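Local coordinates for protein GTP pyrophosphokinase (Streptococcus pneumoniae, PDB 2BE3) that probably transfers pyrophosphate from ATP to GTP or GDP to make the alarmone (p)ppGpp, at residues Arg62-Tyr66 / Ala67-His71; His71-Gln74 / Asp75-Gly78. All coordinates share one frame; numbering follows the deposited sequence.

Contact 1: Arg62-Tyr66 / Ala67-His71; sequences RGITY and ATLEH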
# COMPACT_ATOMS: atom_id res chain seq x y z
N ARG A 62 -11.58 -28.99 -5.25
CA ARG A 62 -10.64 -28.88 -6.38
C ARG A 62 -9.50 -29.88 -6.28
O ARG A 62 -8.78 -30.12 -7.27
CB ARG A 62 -10.03 -27.47 -6.47
CG ARG A 62 -11.03 -26.36 -6.72
CD ARG A 62 -11.29 -26.27 -8.18
NE ARG A 62 -12.71 -26.00 -8.48
CZ ARG A 62 -13.24 -26.13 -9.70
NH1 ARG A 62 -12.48 -26.52 -10.73
NH2 ARG A 62 -14.52 -25.86 -9.89
N GLY A 63 -9.31 -30.44 -5.08
CA GLY A 63 -8.28 -31.44 -4.83
C GLY A 63 -6.96 -30.79 -4.46
O GLY A 63 -5.90 -31.31 -4.74
N ILE A 64 -7.03 -29.63 -3.84
CA ILE A 64 -5.86 -28.88 -3.41
C ILE A 64 -5.49 -29.32 -1.99
O ILE A 64 -6.35 -29.38 -1.12
CB ILE A 64 -6.20 -27.38 -3.47
CG1 ILE A 64 -6.57 -27.04 -4.92
CG2 ILE A 64 -5.08 -26.52 -2.89
CD1 ILE A 64 -7.25 -25.69 -5.05
N THR A 65 -4.22 -29.64 -1.79
CA THR A 65 -3.64 -29.90 -0.46
C THR A 65 -3.00 -28.65 0.14
O THR A 65 -2.90 -27.63 -0.53
CB THR A 65 -2.52 -30.94 -0.56
OG1 THR A 65 -1.68 -30.61 -1.68
CG2 THR A 65 -3.10 -32.32 -0.76
N TYR A 66 -2.59 -28.73 1.40
CA TYR A 66 -1.94 -27.61 2.08
C TYR A 66 -0.65 -27.20 1.40
O TYR A 66 -0.36 -26.01 1.30
CB TYR A 66 -1.73 -27.88 3.57
CG TYR A 66 -3.02 -27.72 4.34
CD1 TYR A 66 -3.77 -26.54 4.25
CD2 TYR A 66 -3.52 -28.75 5.12
CE1 TYR A 66 -4.97 -26.40 4.92
CE2 TYR A 66 -4.71 -28.63 5.79
CZ TYR A 66 -5.43 -27.45 5.70
OH TYR A 66 -6.62 -27.34 6.39
N ALA A 67 0.10 -28.18 0.91
CA ALA A 67 1.35 -27.93 0.23
C ALA A 67 1.19 -27.10 -1.05
O ALA A 67 2.01 -26.24 -1.32
CB ALA A 67 2.04 -29.22 -0.06
N THR A 68 0.11 -27.31 -1.81
CA THR A 68 -0.07 -26.60 -3.08
C THR A 68 -1.06 -25.44 -3.00
O THR A 68 -1.33 -24.74 -3.98
CB THR A 68 -0.42 -27.59 -4.23
OG1 THR A 68 -1.77 -28.03 -4.10
CG2 THR A 68 0.49 -28.81 -4.18
N LEU A 69 -1.59 -25.22 -1.80
CA LEU A 69 -2.63 -24.24 -1.60
C LEU A 69 -2.30 -22.88 -2.21
O LEU A 69 -3.12 -22.30 -2.95
CB LEU A 69 -2.93 -24.12 -0.11
CG LEU A 69 -3.97 -23.07 0.30
CD1 LEU A 69 -5.30 -23.27 -0.49
CD2 LEU A 69 -4.17 -23.05 1.82
N GLU A 70 -1.10 -22.37 -1.95
CA GLU A 70 -0.75 -21.03 -2.41
C GLU A 70 -0.50 -20.96 -3.92
O GLU A 70 -0.47 -19.87 -4.53
CB GLU A 70 0.47 -20.54 -1.64
CG GLU A 70 1.75 -21.29 -1.97
CD GLU A 70 2.89 -20.86 -1.07
OE1 GLU A 70 3.71 -20.03 -1.51
OE2 GLU A 70 2.96 -21.34 0.08
N HIS A 71 -0.34 -22.12 -4.53
CA HIS A 71 -0.06 -22.17 -5.94
C HIS A 71 -1.32 -22.38 -6.74
O HIS A 71 -1.39 -21.96 -7.91
CB HIS A 71 0.96 -23.30 -6.24
CG HIS A 71 2.18 -23.26 -5.37
ND1 HIS A 71 3.19 -22.34 -5.53
CD2 HIS A 71 2.54 -24.02 -4.30
CE1 HIS A 71 4.13 -22.54 -4.63
NE2 HIS A 71 3.77 -23.55 -3.87
O HOH W 1 0.49 -23.52 0.06
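Ile64 touches the start of helix 69-72 with its CG2 methyl, which lies 3.6 Å from Leu69 CA. The loop here leaves helix 52-62 and turns into helix 69-72. CG2 stands anti to the backbone N of Ile64, which places it against Leu69 while CG1 takes the other branch. The same methyl packs on Leu69 CD1 at 4.0 Å. Thr65 comes next. Its OG1 is 3.5 Å from Thr68 OG1, and the two side chains cross at a slant. Thr68 OG1 bonds to Asp72 OD2, one turn further on. Thr65 O takes a weak, bent hydrogen bond from Thr68 N (3.3 Å, 132°). Tyr66 O takes another weak one from Leu69 N at 3.4 Å. The Tyr66 ring turns an edge to Leu69, with CD2 near the ring plane and 4.3 Å from CD1 of the ring. A water also sits at this turn. It accepts a hydrogen bond from Glu70 N at 2.8 Å and lies 2.9 Å from Tyr66 O. Met59 of helix 52-62 touches Ile64, Tyr66 and Leu69. Both backbone bonds that can be assigned across the turn are weak, and a water bridge and the apolar packing of Leu69 lie beside them.

Contact 2: His71-Gln74 / Asp75-Gly78; sequences HDLQ and DIAG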
# COMPACT_ATOMS: atom_id res chain seq x y z
N HIS A 71 -0.34 -22.12 -4.53
CA HIS A 71 -0.06 -22.17 -5.94
C HIS A 71 -1.32 -22.38 -6.74
O HIS A 71 -1.39 -21.96 -7.91
CB HIS A 71 0.96 -23.30 -6.24
CG HIS A 71 2.18 -23.26 -5.37
ND1 HIS A 71 3.19 -22.34 -5.53
CD2 HIS A 71 2.54 -24.02 -4.30
CE1 HIS A 71 4.13 -22.54 -4.63
NE2 HIS A 71 3.77 -23.55 -3.87
N ASP A 72 -2.30 -23.06 -6.15
CA ASP A 72 -3.45 -23.57 -6.91
C ASP A 72 -4.71 -22.74 -6.72
O ASP A 72 -5.52 -22.67 -7.63
CB ASP A 72 -3.78 -25.03 -6.55
CG ASP A 72 -2.73 -26.04 -7.04
OD1 ASP A 72 -1.88 -25.72 -7.92
OD2 ASP A 72 -2.78 -27.19 -6.54
N LEU A 73 -4.88 -22.15 -5.53
CA LEU A 73 -6.01 -21.28 -5.25
C LEU A 73 -5.73 -19.82 -5.62
O LEU A 73 -4.95 -19.14 -4.96
CB LEU A 73 -6.42 -21.43 -3.77
CG LEU A 73 -7.83 -21.00 -3.37
CD1 LEU A 73 -8.84 -21.47 -4.40
CD2 LEU A 73 -8.20 -21.44 -1.96
N GLN A 74 -6.40 -19.32 -6.64
CA GLN A 74 -6.06 -18.01 -7.20
C GLN A 74 -6.60 -16.77 -6.46
O GLN A 74 -6.13 -15.66 -6.69
CB GLN A 74 -6.46 -17.96 -8.67
CG GLN A 74 -5.56 -18.88 -9.55
CD GLN A 74 -5.92 -18.83 -11.04
OE1 GLN A 74 -7.11 -18.73 -11.41
NE2 GLN A 74 -4.90 -18.90 -11.89
N ASP A 75 -7.56 -16.95 -5.56
CA ASP A 75 -8.29 -15.81 -5.07
C ASP A 75 -8.42 -15.81 -3.56
O ASP A 75 -9.41 -15.33 -3.04
CB ASP A 75 -9.68 -15.77 -5.72
CG ASP A 75 -10.58 -16.94 -5.29
OD1 ASP A 75 -10.09 -18.10 -5.25
OD2 ASP A 75 -11.78 -16.68 -4.95
N ILE A 76 -7.44 -16.37 -2.87
CA ILE A 76 -7.33 -16.09 -1.44
C ILE A 76 -7.32 -14.58 -1.19
O ILE A 76 -8.03 -14.10 -0.31
CB ILE A 76 -6.12 -16.81 -0.81
CG1 ILE A 76 -6.26 -18.33 -1.00
CG2 ILE A 76 -6.06 -16.49 0.67
CD1 ILE A 76 -4.95 -19.11 -0.86
N ALA A 77 -6.56 -13.83 -1.98
CA ALA A 77 -6.70 -12.37 -2.04
C ALA A 77 -7.60 -12.05 -3.26
O ALA A 77 -7.37 -12.55 -4.37
CB ALA A 77 -5.35 -11.72 -2.16
N GLY A 78 -8.70 -11.33 -3.02
CA GLY A 78 -9.68 -11.03 -4.06
C GLY A 78 -9.95 -9.54 -4.04
O GLY A 78 -10.16 -8.97 -2.98
O HOH W 2 -4.42 -16.62 -3.90
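The Asp75 carboxylate meets Leu73 through OD1, which is 3.7 Å from the CD1 methyl. CD1 lies almost straight beyond the CG-OD1 bond, so this is an end-on approach of oxygen to methyl. The polar work of the carboxylate is done elsewhere: OD1 forms a salt bridge with Lys58, and OD2 forms salt bridges with Arg48 and Lys50. These three basic side chains would probably hold the group against rotation. The Gln74 amide has its partners outside the turn: NE2 hydrogen-bonds to Gln106 and OE1 weakly to Arg108.

Leu73 and Ile76 form the apolar half of the contact. Their side chains cross at about a right angle. Leu73 CD2 rests on Ile76 CG1 at 3.8 Å, and Ile76 CD1 reaches back to Leu73 CB at 4.0 Å. Leu73 CG is anti to its own backbone N (chi1 -160°), which places CG so that CD1 meets Asp75 and CD2 meets Ile76. No direct hydrogen bond crosses the turn. A water links its two arms instead: it donates to Leu73 O at 2.8 Å and accepts a weak hydrogen bond from Ile76 N.

The turn leads from helix 69-72 into strand 77-83. Leu73 and Ile76 both pack on Ile55 of helix 52-62, and Ile76 also meets Leu12 and Tyr15 of helix 6-35. Ala77 bonds through its backbone to Glu142 of the neighbouring parallel strand 137-147.

In the fold
Contacts 1 and 2 follow one another along the chain and share His71, at the two ends of the short helix 69-72. Contact 1 is the outer one, about 21 Å from the centre of the chain to its own centre, and half of its touching residues are exposed. Contact 2 is mostly buried, about 12 Å from that centre. Both rest on helix 52-62. The outer turn uses weak backbone bonds, while the inner one has no direct hydrogen bond between its two segments and combines apolar packing with a carboxylate paired to three basic residues. A water serves each. Leu69 CD1 meets Ile76 CD1 at 4.2 Å, so their apolar sides join.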